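Local coordinates for iron-chelator utilization protein (Thermobifida fusca TM51, PDB 4YHB), which binds flavin-adenine dinucleotide and, as a siderophore-interacting oxidoreductase, probably reduces the iron of ferric siderophores so that the metal can be released, at residues L145-T150 and A170-A175; P201-L206 and W256-S261. All blocks are in the same frame, centred on the assembly; numbering follows the deposited sequence.

How the contacts relate
The two contacts illustrate how one parallel sheet supplies both a buried framework and part of the cofactor site. Contact 1 is core: strands 142-147 and 167-174 run side by side, held by backbone hydrogen bonds and apolar side chains, and acidic groups gather toward the C-terminal ends of the strands. Contact 2 lies at the surface, between two irregular loops that meet through a tryptophan edge, a proline and the aliphatic part of an arginine, with the polar bonds going to FAD instead. Both touch the cofactor, and they touch each other: D148 OD2 of contact 1 lies 2.9 Å from W256 NE1 of contact 2, a probable hydrogen bond.

Contact 1 of 2, residues L145-T150 and A170-A175; sequences LLADET and AFFEVA. With FAD (flavin-adenine dinucleotide), chain C.
A147 and F172 meet at the apolar centre of a beta-alpha-beta crossover, made of strand 142-147, helix 152-161 and strand 167-174, in the parallel-sheet domain of a ferredoxin-reductase-like fold. The methyl CB of A147 lies 3.9 Å from F172 CD1. With CG anti to its carbonyl carbon (chi1 -63°), the F172 ring lies on the sheet face that L145 and A170 share, against L152, A155 and I159 of the helix. On the other face L146 CD2 approaches F171 CD2, and helix 206-212 covers the pair. Between the faces the backbones interlock: F171 N donates to L145 O (2.8 Å), A147 N to F171 O (3.1 Å) and E173 N to A147 O (2.9 Å). Beyond the last bridge E149 and E173 bring like charges close, and R196, in salt bridges to both, would offset them. A water donates to D148 OD2 and to E173 OE2. D148 also folds back on its own chain in an Asx turn, and an alanine here would probably leave W256 NE1 without its acceptor, take one of the water's two carboxylate partners and leave the T150 hydroxyl without its mate. T150 borders the flavin ring, its O 3.3 Å from FAD C4X. T150 OG1 reaches the syn lone pair of D148 OD1 at 2.8 Å, whereas T150 N comes to that oxygen from above the carboxylate plane, at 3.2 Å.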
ATOM      1  N   LEU A 145       4.018   8.358 -10.706  1.00 24.56           N
ATOM      2  CA  LEU A 145       3.969   7.423  -9.578  1.00 25.89           C
ATOM      3  C   LEU A 145       5.272   6.650  -9.406  1.00 25.44           C
ATOM      4  O   LEU A 145       5.797   6.076 -10.362  1.00 25.05           O
ATOM      5  CB  LEU A 145       2.814   6.446  -9.770  1.00 27.64           C
ATOM      6  CG  LEU A 145       1.452   7.076 -10.049  1.00 29.18           C
ATOM      7  CD1 LEU A 145       0.545   6.051 -10.665  1.00 31.27           C
ATOM      8  CD2 LEU A 145       0.842   7.594  -8.764  1.00 31.67           C
ATOM      9  N   LEU A 146       5.795   6.651  -8.187  1.00 22.51           N
ATOM     10  CA  LEU A 146       6.993   5.896  -7.843  1.00 20.75           C
ATOM     11  C   LEU A 146       6.659   4.962  -6.682  1.00 25.52           C
ATOM     12  O   LEU A 146       5.984   5.360  -5.719  1.00 23.60           O
ATOM     13  CB  LEU A 146       8.147   6.835  -7.481  1.00 23.79           C
ATOM     14  CG  LEU A 146       8.483   7.896  -8.537  1.00 30.69           C
ATOM     15  CD1 LEU A 146       8.008   9.260  -8.089  1.00 34.70           C
ATOM     16  CD2 LEU A 146       9.972   7.921  -8.821  1.00 32.90           C
ATOM     17  N   ALA A 147       7.089   3.709  -6.777  1.00 22.60           N
ATOM     18  CA  ALA A 147       6.737   2.742  -5.745  1.00 20.68           C
ATOM     19  C   ALA A 147       7.674   1.551  -5.775  1.00 20.13           C
ATOM     20  O   ALA A 147       8.012   1.059  -6.848  1.00 19.79           O
ATOM     21  CB  ALA A 147       5.281   2.266  -5.923  1.00 20.16           C
ATOM     22  N   ASP A 148       8.105   1.094  -4.600  1.00 20.36           N
ATOM     23  CA  ASP A 148       8.708  -0.234  -4.515  1.00 18.65           C
ATOM     24  C   ASP A 148       7.560  -1.208  -4.229  1.00 18.93           C
ATOM     25  O   ASP A 148       6.399  -0.796  -4.265  1.00 18.66           O
ATOM     26  CB  ASP A 148       9.844  -0.272  -3.468  1.00 20.05           C
ATOM     27  CG  ASP A 148       9.357  -0.281  -2.006  1.00 24.29           C
ATOM     28  OD1 ASP A 148       8.143  -0.159  -1.702  1.00 20.46           O
ATOM     29  OD2 ASP A 148      10.243  -0.413  -1.135  1.00 27.39           O
ATOM     30  N   GLU A 149       7.843  -2.479  -3.941  1.00 18.22           N
ATOM     31  CA  GLU A 149       6.755  -3.464  -3.906  1.00 20.41           C
ATOM     32  C   GLU A 149       5.726  -3.238  -2.774  1.00 19.80           C
ATOM     33  O   GLU A 149       4.578  -3.661  -2.895  1.00 19.07           O
ATOM     34  CB  GLU A 149       7.321  -4.893  -3.820  1.00 23.22           C
ATOM     35  CG  GLU A 149       8.354  -5.116  -2.709  1.00 28.31           C
ATOM     36  CD  GLU A 149       9.798  -4.966  -3.203  1.00 33.29           C
ATOM     37  OE1 GLU A 149      10.089  -3.980  -3.905  1.00 27.26           O
ATOM     38  OE2 GLU A 149      10.638  -5.844  -2.892  1.00 39.45           O
ATOM     39  N   THR A 150       6.110  -2.570  -1.694  1.00 19.59           N
ATOM     40  CA  THR A 150       5.156  -2.332  -0.594  1.00 18.20           C
ATOM     41  C   THR A 150       4.111  -1.291  -0.959  1.00 18.51           C
ATOM     42  O   THR A 150       2.995  -1.297  -0.420  1.00 15.14           O
ATOM     43  CB  THR A 150       5.843  -1.851   0.699  1.00 21.18           C
ATOM     44  OG1 THR A 150       6.485  -0.585   0.472  1.00 19.42           O
ATOM     45  CG2 THR A 150       6.859  -2.869   1.190  1.00 17.98           C
ATOM     46  N   ALA A 170       5.007   6.040 -14.600  1.00 26.13           N
ATOM     47  CA  ALA A 170       5.212   5.243 -13.393  1.00 25.22           C
ATOM     48  C   ALA A 170       6.552   4.522 -13.402  1.00 25.54           C
ATOM     49  O   ALA A 170       7.009   4.031 -14.436  1.00 25.77           O
ATOM     50  CB  ALA A 170       4.068   4.233 -13.220  1.00 25.16           C
ATOM     51  N   PHE A 171       7.183   4.489 -12.236  1.00 21.83           N
ATOM     52  CA  PHE A 171       8.415   3.752 -12.024  1.00 27.66           C
ATOM     53  C   PHE A 171       8.213   2.817 -10.831  1.00 22.09           C
ATOM     54  O   PHE A 171       8.028   3.261  -9.714  1.00 21.22           O
ATOM     55  CB  PHE A 171       9.581   4.704 -11.782  1.00 27.60           C
ATOM     56  CG  PHE A 171       9.890   5.583 -12.959  1.00 31.13           C
ATOM     57  CD1 PHE A 171      10.607   5.089 -14.039  1.00 29.11           C
ATOM     58  CD2 PHE A 171       9.451   6.892 -12.994  1.00 33.50           C
ATOM     59  CE1 PHE A 171      10.895   5.892 -15.136  1.00 36.48           C
ATOM     60  CE2 PHE A 171       9.737   7.706 -14.092  1.00 36.42           C
ATOM     61  CZ  PHE A 171      10.453   7.201 -15.162  1.00 33.06           C
ATOM     62  N   PHE A 172       8.222   1.519 -11.090  1.00 22.42           N
ATOM     63  CA  PHE A 172       7.995   0.531 -10.044  1.00 19.31           C
ATOM     64  C   PHE A 172       9.256  -0.301  -9.833  1.00 22.39           C
ATOM     65  O   PHE A 172       9.711  -0.988 -10.752  1.00 24.68           O
ATOM     66  CB  PHE A 172       6.818  -0.367 -10.422  1.00 18.61           C
ATOM     67  CG  PHE A 172       5.513   0.362 -10.540  1.00 22.33           C
ATOM     68  CD1 PHE A 172       5.203   1.401  -9.674  1.00 24.39           C
ATOM     69  CD2 PHE A 172       4.588   0.007 -11.514  1.00 22.34           C
ATOM     70  CE1 PHE A 172       3.985   2.079  -9.773  1.00 22.27           C
ATOM     71  CE2 PHE A 172       3.365   0.679 -11.619  1.00 24.70           C
ATOM     72  CZ  PHE A 172       3.068   1.711 -10.745  1.00 25.64           C
ATOM     73  N   GLU A 173       9.833  -0.213  -8.641  1.00 20.30           N
ATOM     74  CA  GLU A 173      10.995  -1.015  -8.285  1.00 20.64           C
ATOM     75  C   GLU A 173      10.556  -2.371  -7.759  1.00 23.06           C
ATOM     76  O   GLU A 173       9.793  -2.447  -6.796  1.00 20.02           O
ATOM     77  CB  GLU A 173      11.833  -0.301  -7.234  1.00 22.86           C
ATOM     78  CG  GLU A 173      13.016  -1.102  -6.706  1.00 25.08           C
ATOM     79  CD  GLU A 173      13.499  -0.549  -5.381  1.00 34.99           C
ATOM     80  OE1 GLU A 173      13.414   0.687  -5.208  1.00 36.61           O
ATOM     81  OE2 GLU A 173      13.934  -1.336  -4.507  1.00 34.45           O
ATOM     82  N   VAL A 174      11.025  -3.436  -8.394  1.00 21.15           N
ATOM     83  CA  VAL A 174      10.689  -4.795  -7.969  1.00 22.62           C
ATOM     84  C   VAL A 174      11.969  -5.623  -7.992  1.00 24.82           C
ATOM     85  O   VAL A 174      13.007  -5.147  -8.471  1.00 20.29           O
ATOM     86  CB  VAL A 174       9.606  -5.446  -8.878  1.00 21.57           C
ATOM     87  CG1 VAL A 174       8.259  -4.733  -8.718  1.00 20.07           C
ATOM     88  CG2 VAL A 174      10.063  -5.443 -10.356  1.00 21.50           C
ATOM     89  N   ALA A 175      11.897  -6.855  -7.495  1.00 21.71           N
ATOM     90  CA  ALA A 175      13.095  -7.681  -7.337  1.00 23.72           C
ATOM     91  C   ALA A 175      13.742  -8.029  -8.668  1.00 24.15           C
ATOM     92  O   ALA A 175      14.968  -8.014  -8.777  1.00 24.65           O
ATOM     93  CB  ALA A 175      12.761  -8.958  -6.576  1.00 23.07           C
TER
HETATM   94  PA  FAD C 301       8.114  -6.091  10.296  1.00 21.82           P
HETATM   95  O1A FAD C 301       8.009  -6.816  11.646  1.00 20.87           O
HETATM   96  O2A FAD C 301       7.379  -4.698  10.324  1.00 17.84           O
HETATM   97  O5B FAD C 301       9.666  -5.739  10.046  1.00 21.56           O
HETATM   98  C5B FAD C 301      10.649  -6.673  10.312  1.00 21.87           C
HETATM   99  C4B FAD C 301      11.875  -6.391   9.422  1.00 22.20           C
HETATM  100  O4B FAD C 301      11.612  -6.643   8.069  1.00 23.45           O
HETATM  101  C3B FAD C 301      12.340  -4.999   9.507  1.00 23.19           C
HETATM  102  O3B FAD C 301      13.729  -5.049   9.480  1.00 26.54           O
HETATM  103  C2B FAD C 301      11.835  -4.382   8.327  1.00 20.03           C
HETATM  104  O2B FAD C 301      12.662  -3.348   7.808  1.00 22.20           O
HETATM  105  C1B FAD C 301      11.817  -5.476   7.344  1.00 21.50           C
HETATM  106  N9A FAD C 301      10.778  -5.384   6.327  1.00 20.62           N
HETATM  107  C8A FAD C 301       9.502  -4.977   6.503  1.00 21.27           C
HETATM  108  N7A FAD C 301       8.860  -5.055   5.330  1.00 21.62           N
HETATM  109  C5A FAD C 301       9.722  -5.554   4.414  1.00 18.92           C
HETATM  110  C6A FAD C 301       9.632  -5.853   3.054  1.00 22.14           C
HETATM  111  N6A FAD C 301       8.404  -5.658   2.367  1.00 17.97           N
HETATM  112  N1A FAD C 301      10.706  -6.338   2.408  1.00 21.45           N
HETATM  113  C2A FAD C 301      11.874  -6.535   3.057  1.00 21.59           C
HETATM  114  N3A FAD C 301      11.994  -6.258   4.359  1.00 22.61           N
HETATM  115  C4A FAD C 301      10.942  -5.757   5.044  1.00 21.02           C
HETATM  116  N1  FAD C 301       3.130  -3.882   2.458  1.00 15.73           N
HETATM  117  C2  FAD C 301       2.659  -4.795   1.608  1.00 17.67           C
HETATM  118  O2  FAD C 301       3.291  -5.820   1.404  1.00 15.75           O
HETATM  119  N3  FAD C 301       1.463  -4.549   0.990  1.00 16.35           N
HETATM  120  C4  FAD C 301       0.759  -3.420   1.217  1.00 16.61           C
HETATM  121  O4  FAD C 301      -0.308  -3.264   0.640  1.00 16.97           O
HETATM  122  C4X FAD C 301       1.234  -2.443   2.094  1.00 16.94           C
HETATM  123  N5  FAD C 301       0.560  -1.265   2.360  1.00 19.03           N
HETATM  124  C5X FAD C 301       1.076  -0.374   3.239  1.00 17.54           C
HETATM  125  C6  FAD C 301       0.394   0.815   3.518  1.00 19.70           C
HETATM  126  C7  FAD C 301       0.857   1.645   4.326  1.00 18.41           C
HETATM  127  C7M FAD C 301       0.015   2.915   4.548  1.00 17.84           C
HETATM  128  C8  FAD C 301       1.913   1.551   4.973  1.00 16.34           C
HETATM  129  C8M FAD C 301       2.436   2.589   5.925  1.00 20.12           C
HETATM  130  C9  FAD C 301       2.704   0.444   4.818  1.00 17.20           C
HETATM  131  C9A FAD C 301       2.367  -0.718   3.885  1.00 15.71           C
HETATM  132  N10 FAD C 301       2.998  -1.847   3.604  1.00 18.08           N
HETATM  133  C10 FAD C 301       2.471  -2.724   2.722  1.00 16.31           C
HETATM  134  C1' FAD C 301       4.295  -2.139   4.253  1.00 15.48           C
HETATM  135  C2' FAD C 301       4.159  -3.013   5.461  1.00 16.98           C
HETATM  136  O2' FAD C 301       3.381  -2.381   6.399  1.00 17.67           O
HETATM  137  C3' FAD C 301       5.598  -3.307   6.012  1.00 19.30           C
HETATM  138  O3' FAD C 301       6.327  -3.877   4.971  1.00 16.51           O
HETATM  139  C4' FAD C 301       5.650  -4.099   7.291  1.00 20.18           C
HETATM  140  O4' FAD C 301       6.843  -3.890   7.918  1.00 19.00           O
HETATM  141  C5' FAD C 301       5.515  -5.616   7.076  1.00 18.16           C
HETATM  142  O5' FAD C 301       5.212  -6.316   8.258  1.00 19.43           O
HETATM  143  P   FAD C 301       6.242  -7.432   8.695  1.00 19.29           P
HETATM  144  O1P FAD C 301       5.636  -7.930  10.026  1.00 20.74           O
HETATM  145  O2P FAD C 301       6.419  -8.312   7.428  1.00 19.95           O
HETATM  146  O3P FAD C 301       7.725  -7.166   9.173  1.00 22.02           O
HETATM  147  O   HOH W   1      12.676  -1.193  -1.711  1.00 37.83           O

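Contact 2 of 2, residues P201-L206 and W256-S261; sequences PGTTDL and WRRGVS. With FAD (flavin-adenine dinucleotide), chain C.
The adenosine end of the FAD pocket is built here from two loops, one leading from strand 190-195 to helix 206-212 and the other leaving strand 250-256, and W256, at the start of the second, fills the join. One face of its indole carries the adenine, whose C5A sits 3.8 Å above the ring plane and is displaced toward the rim. The edge of the same indole meets the first loop: W256 CH2 lies 3.7 Å from P201 O and close to P201 CB, while W256 CZ2, on the same edge, lies near the backbone N of G202. P201 CB also approaches FAD C2A, so proline and tryptophan both border the adenine. What puts the indole there is a first torsion of 72°, with CG between the backbone N and the carbonyl carbon.

G202, at positive phi, passes close to R258; a side chain at this point would run into R258 CG and W256 CH2. The arginine chain bends at chi3 (50°), and its CD rests 3.3 Å from G202 O. Farther along, T203 CG2 lies over one face of the guanidinium, 3.7 Å from R258 NE, the two side chains crossing at about a right angle.

The second loop makes a type II turn from R257 to V260 that grips the ribose: FAD O2B donates to R257 O at 2.7 Å, and G259 N gives a weak bond to O3B. Past the turn, S261 OG donates to the phosphate oxygen O1A at 2.8 Å. Around the site, with the indole tied to D148, E228 receives the backbone N of R258, D230 at the start of helix 229-241 pairs with R257, and T204 and L206 carry the first loop across E173 of strand 167-174 into helix 206-212.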
ATOM      1  N   PRO A 201      16.064  -5.412  -0.890  1.00 25.62           N
ATOM      2  CA  PRO A 201      15.038  -4.371  -0.774  1.00 26.78           C
ATOM      3  C   PRO A 201      15.529  -3.213   0.078  1.00 25.01           C
ATOM      4  O   PRO A 201      16.131  -3.448   1.122  1.00 25.63           O
ATOM      5  CB  PRO A 201      13.869  -5.089  -0.080  1.00 25.81           C
ATOM      6  CG  PRO A 201      14.062  -6.524  -0.371  1.00 32.46           C
ATOM      7  CD  PRO A 201      15.555  -6.740  -0.515  1.00 25.69           C
ATOM      8  N   GLY A 202      15.291  -1.988  -0.372  1.00 25.11           N
ATOM      9  CA  GLY A 202      15.584  -0.817   0.424  1.00 25.20           C
ATOM     10  C   GLY A 202      17.039  -0.372   0.378  1.00 34.52           C
ATOM     11  O   GLY A 202      17.420   0.522   1.128  1.00 33.36           O
ATOM     12  N   THR A 203      17.850  -0.974  -0.495  1.00 28.67           N
ATOM     13  CA  THR A 203      19.271  -0.633  -0.541  1.00 29.68           C
ATOM     14  C   THR A 203      19.700   0.056  -1.830  1.00 29.57           C
ATOM     15  O   THR A 203      20.874   0.394  -1.982  1.00 35.31           O
ATOM     16  CB  THR A 203      20.170  -1.876  -0.358  1.00 29.54           C
ATOM     17  OG1 THR A 203      20.065  -2.726  -1.508  1.00 28.40           O
ATOM     18  CG2 THR A 203      19.772  -2.649   0.899  1.00 35.97           C
ATOM     19  N   THR A 204      18.772   0.256  -2.760  1.00 27.48           N
ATOM     20  CA  THR A 204      19.110   0.920  -4.017  1.00 32.07           C
ATOM     21  C   THR A 204      18.516   2.325  -4.099  1.00 32.11           C
ATOM     22  O   THR A 204      17.626   2.677  -3.336  1.00 30.66           O
ATOM     23  CB  THR A 204      18.614   0.139  -5.242  1.00 32.55           C
ATOM     24  OG1 THR A 204      17.237   0.450  -5.479  1.00 30.59           O
ATOM     25  CG2 THR A 204      18.791  -1.365  -5.057  1.00 26.70           C
ATOM     26  N   ASP A 205      18.991   3.119  -5.050  1.00 28.59           N
ATOM     27  CA  ASP A 205      18.388   4.423  -5.303  1.00 30.95           C
ATOM     28  C   ASP A 205      17.699   4.458  -6.662  1.00 29.34           C
ATOM     29  O   ASP A 205      17.643   5.507  -7.312  1.00 28.54           O
ATOM     30  CB  ASP A 205      19.445   5.529  -5.210  1.00 38.47           C
ATOM     31  CG  ASP A 205      20.658   5.255  -6.083  1.00 48.10           C
ATOM     32  OD1 ASP A 205      21.614   6.062  -6.038  1.00 57.01           O
ATOM     33  OD2 ASP A 205      20.666   4.228  -6.807  1.00 45.75           O
ATOM     34  N   LEU A 206      17.172   3.311  -7.088  1.00 26.31           N
ATOM     35  CA  LEU A 206      16.567   3.177  -8.421  1.00 25.80           C
ATOM     36  C   LEU A 206      15.422   4.155  -8.667  1.00 26.78           C
ATOM     37  O   LEU A 206      15.300   4.702  -9.760  1.00 20.93           O
ATOM     38  CB  LEU A 206      16.056   1.742  -8.638  1.00 23.09           C
ATOM     39  CG  LEU A 206      17.089   0.658  -8.953  1.00 27.50           C
ATOM     40  CD1 LEU A 206      16.472  -0.732  -8.770  1.00 29.98           C
ATOM     41  CD2 LEU A 206      17.620   0.828 -10.368  1.00 27.91           C
ATOM     42  N   TRP A 256       7.758   1.612   4.926  1.00 18.16           N
ATOM     43  CA  TRP A 256       8.574   0.756   5.748  1.00 19.35           C
ATOM     44  C   TRP A 256       9.988   1.319   5.768  1.00 21.69           C
ATOM     45  O   TRP A 256      10.301   2.247   5.026  1.00 20.52           O
ATOM     46  CB  TRP A 256       8.578  -0.676   5.212  1.00 19.80           C
ATOM     47  CG  TRP A 256       9.378  -0.862   3.933  1.00 19.47           C
ATOM     48  CD1 TRP A 256       9.039  -0.442   2.681  1.00 19.65           C
ATOM     49  CD2 TRP A 256      10.631  -1.540   3.806  1.00 19.49           C
ATOM     50  NE1 TRP A 256      10.013  -0.815   1.769  1.00 19.89           N
ATOM     51  CE2 TRP A 256      10.997  -1.495   2.439  1.00 22.64           C
ATOM     52  CE3 TRP A 256      11.478  -2.187   4.711  1.00 19.04           C
ATOM     53  CZ2 TRP A 256      12.171  -2.071   1.965  1.00 22.96           C
ATOM     54  CZ3 TRP A 256      12.645  -2.766   4.234  1.00 20.90           C
ATOM     55  CH2 TRP A 256      12.982  -2.695   2.875  1.00 22.01           C
ATOM     56  N   ARG A 257      10.825   0.760   6.628  1.00 19.69           N
ATOM     57  CA  ARG A 257      12.210   1.207   6.751  1.00 24.04           C
ATOM     58  C   ARG A 257      13.074   0.037   7.190  1.00 23.38           C
ATOM     59  O   ARG A 257      12.716  -0.668   8.138  1.00 21.30           O
ATOM     60  CB  ARG A 257      12.308   2.370   7.757  1.00 27.49           C
ATOM     61  CG  ARG A 257      13.705   2.985   7.842  1.00 28.99           C
ATOM     62  CD  ARG A 257      13.708   4.256   8.681  1.00 33.10           C
ATOM     63  NE  ARG A 257      15.033   4.868   8.687  1.00 44.59           N
ATOM     64  CZ  ARG A 257      15.579   5.445   9.749  1.00 43.31           C
ATOM     65  NH1 ARG A 257      14.911   5.481  10.896  1.00 38.39           N
ATOM     66  NH2 ARG A 257      16.790   5.981   9.665  1.00 45.67           N
ATOM     67  N   ARG A 258      14.203  -0.179   6.507  1.00 21.89           N
ATOM     68  CA  ARG A 258      15.129  -1.249   6.872  1.00 25.16           C
ATOM     69  C   ARG A 258      15.565  -1.122   8.320  1.00 26.29           C
ATOM     70  O   ARG A 258      15.907  -0.028   8.773  1.00 26.38           O
ATOM     71  CB  ARG A 258      16.381  -1.235   5.975  1.00 29.20           C
ATOM     72  CG  ARG A 258      16.124  -1.565   4.526  1.00 28.58           C
ATOM     73  CD  ARG A 258      17.415  -1.468   3.704  1.00 34.09           C
ATOM     74  NE  ARG A 258      18.509  -2.207   4.321  1.00 38.99           N
ATOM     75  CZ  ARG A 258      19.571  -1.632   4.879  1.00 56.64           C
ATOM     76  NH1 ARG A 258      19.684  -0.308   4.882  1.00 56.01           N
ATOM     77  NH2 ARG A 258      20.525  -2.379   5.426  1.00 59.99           N
ATOM     78  N   GLY A 259      15.548  -2.245   9.033  1.00 25.57           N
ATOM     79  CA  GLY A 259      15.961  -2.291  10.426  1.00 28.24           C
ATOM     80  C   GLY A 259      14.889  -1.825  11.394  1.00 29.91           C
ATOM     81  O   GLY A 259      15.114  -1.801  12.609  1.00 31.54           O
ATOM     82  N   VAL A 260      13.722  -1.453  10.871  1.00 22.69           N
ATOM     83  CA  VAL A 260      12.623  -0.997  11.722  1.00 22.20           C
ATOM     84  C   VAL A 260      11.422  -1.922  11.578  1.00 25.49           C
ATOM     85  O   VAL A 260      10.993  -2.232  10.470  1.00 22.71           O
ATOM     86  CB  VAL A 260      12.200   0.443  11.379  1.00 22.33           C
ATOM     87  CG1 VAL A 260      11.025   0.911  12.268  1.00 22.80           C
ATOM     88  CG2 VAL A 260      13.389   1.394  11.498  1.00 28.26           C
ATOM     89  N   SER A 261      10.882  -2.374  12.700  1.00 23.15           N
ATOM     90  CA  SER A 261       9.691  -3.214  12.663  1.00 25.76           C
ATOM     91  C   SER A 261       8.444  -2.356  12.859  1.00 26.36           C
ATOM     92  O   SER A 261       8.390  -1.518  13.766  1.00 24.42           O
ATOM     93  CB  SER A 261       9.786  -4.314  13.727  1.00 25.46           C
ATOM     94  OG  SER A 261       8.588  -5.060  13.794  1.00 32.37           O
TER
HETATM   95  PA  FAD C 301       8.114  -6.091  10.296  1.00 21.82           P
HETATM   96  O1A FAD C 301       8.009  -6.816  11.646  1.00 20.87           O
HETATM   97  O2A FAD C 301       7.379  -4.698  10.324  1.00 17.84           O
HETATM   98  O5B FAD C 301       9.666  -5.739  10.046  1.00 21.56           O
HETATM   99  C5B FAD C 301      10.649  -6.673  10.312  1.00 21.87           C
HETATM  100  C4B FAD C 301      11.875  -6.391   9.422  1.00 22.20           C
HETATM  101  O4B FAD C 301      11.612  -6.643   8.069  1.00 23.45           O
HETATM  102  C3B FAD C 301      12.340  -4.999   9.507  1.00 23.19           C
HETATM  103  O3B FAD C 301      13.729  -5.049   9.480  1.00 26.54           O
HETATM  104  C2B FAD C 301      11.835  -4.382   8.327  1.00 20.03           C
HETATM  105  O2B FAD C 301      12.662  -3.348   7.808  1.00 22.20           O
HETATM  106  C1B FAD C 301      11.817  -5.476   7.344  1.00 21.50           C
HETATM  107  N9A FAD C 301      10.778  -5.384   6.327  1.00 20.62           N
HETATM  108  C8A FAD C 301       9.502  -4.977   6.503  1.00 21.27           C
HETATM  109  N7A FAD C 301       8.860  -5.055   5.330  1.00 21.62           N
HETATM  110  C5A FAD C 301       9.722  -5.554   4.414  1.00 18.92           C
HETATM  111  C6A FAD C 301       9.632  -5.853   3.054  1.00 22.14           C
HETATM  112  N6A FAD C 301       8.404  -5.658   2.367  1.00 17.97           N
HETATM  113  N1A FAD C 301      10.706  -6.338   2.408  1.00 21.45           N
HETATM  114  C2A FAD C 301      11.874  -6.535   3.057  1.00 21.59           C
HETATM  115  N3A FAD C 301      11.994  -6.258   4.359  1.00 22.61           N
HETATM  116  C4A FAD C 301      10.942  -5.757   5.044  1.00 21.02           C
HETATM  117  N1  FAD C 301       3.130  -3.882   2.458  1.00 15.73           N
HETATM  118  C2  FAD C 301       2.659  -4.795   1.608  1.00 17.67           C
HETATM  119  O2  FAD C 301       3.291  -5.820   1.404  1.00 15.75           O
HETATM  120  N3  FAD C 301       1.463  -4.549   0.990  1.00 16.35           N
HETATM  121  C4  FAD C 301       0.759  -3.420   1.217  1.00 16.61           C
HETATM  122  O4  FAD C 301      -0.308  -3.264   0.640  1.00 16.97           O
HETATM  123  C4X FAD C 301       1.234  -2.443   2.094  1.00 16.94           C
HETATM  124  N5  FAD C 301       0.560  -1.265   2.360  1.00 19.03           N
HETATM  125  C5X FAD C 301       1.076  -0.374   3.239  1.00 17.54           C
HETATM  126  C6  FAD C 301       0.394   0.815   3.518  1.00 19.70           C
HETATM  127  C7  FAD C 301       0.857   1.645   4.326  1.00 18.41           C
HETATM  128  C7M FAD C 301       0.015   2.915   4.548  1.00 17.84           C
HETATM  129  C8  FAD C 301       1.913   1.551   4.973  1.00 16.34           C
HETATM  130  C8M FAD C 301       2.436   2.589   5.925  1.00 20.12           C
HETATM  131  C9  FAD C 301       2.704   0.444   4.818  1.00 17.20           C
HETATM  132  C9A FAD C 301       2.367  -0.718   3.885  1.00 15.71           C
HETATM  133  N10 FAD C 301       2.998  -1.847   3.604  1.00 18.08           N
HETATM  134  C10 FAD C 301       2.471  -2.724   2.722  1.00 16.31           C
HETATM  135  C1' FAD C 301       4.295  -2.139   4.253  1.00 15.48           C
HETATM  136  C2' FAD C 301       4.159  -3.013   5.461  1.00 16.98           C
HETATM  137  O2' FAD C 301       3.381  -2.381   6.399  1.00 17.67           O
HETATM  138  C3' FAD C 301       5.598  -3.307   6.012  1.00 19.30           C
HETATM  139  O3' FAD C 301       6.327  -3.877   4.971  1.00 16.51           O
HETATM  140  C4' FAD C 301       5.650  -4.099   7.291  1.00 20.18           C
HETATM  141  O4' FAD C 301       6.843  -3.890   7.918  1.00 19.00           O
HETATM  142  C5' FAD C 301       5.515  -5.616   7.076  1.00 18.16           C
HETATM  143  O5' FAD C 301       5.212  -6.316   8.258  1.00 19.43           O
HETATM  144  P   FAD C 301       6.242  -7.432   8.695  1.00 19.29           P
HETATM  145  O1P FAD C 301       5.636  -7.930  10.026  1.00 20.74           O
HETATM  146  O2P FAD C 301       6.419  -8.312   7.428  1.00 19.95           O
HETATM  147  O3P FAD C 301       7.725  -7.166   9.173  1.00 22.02           O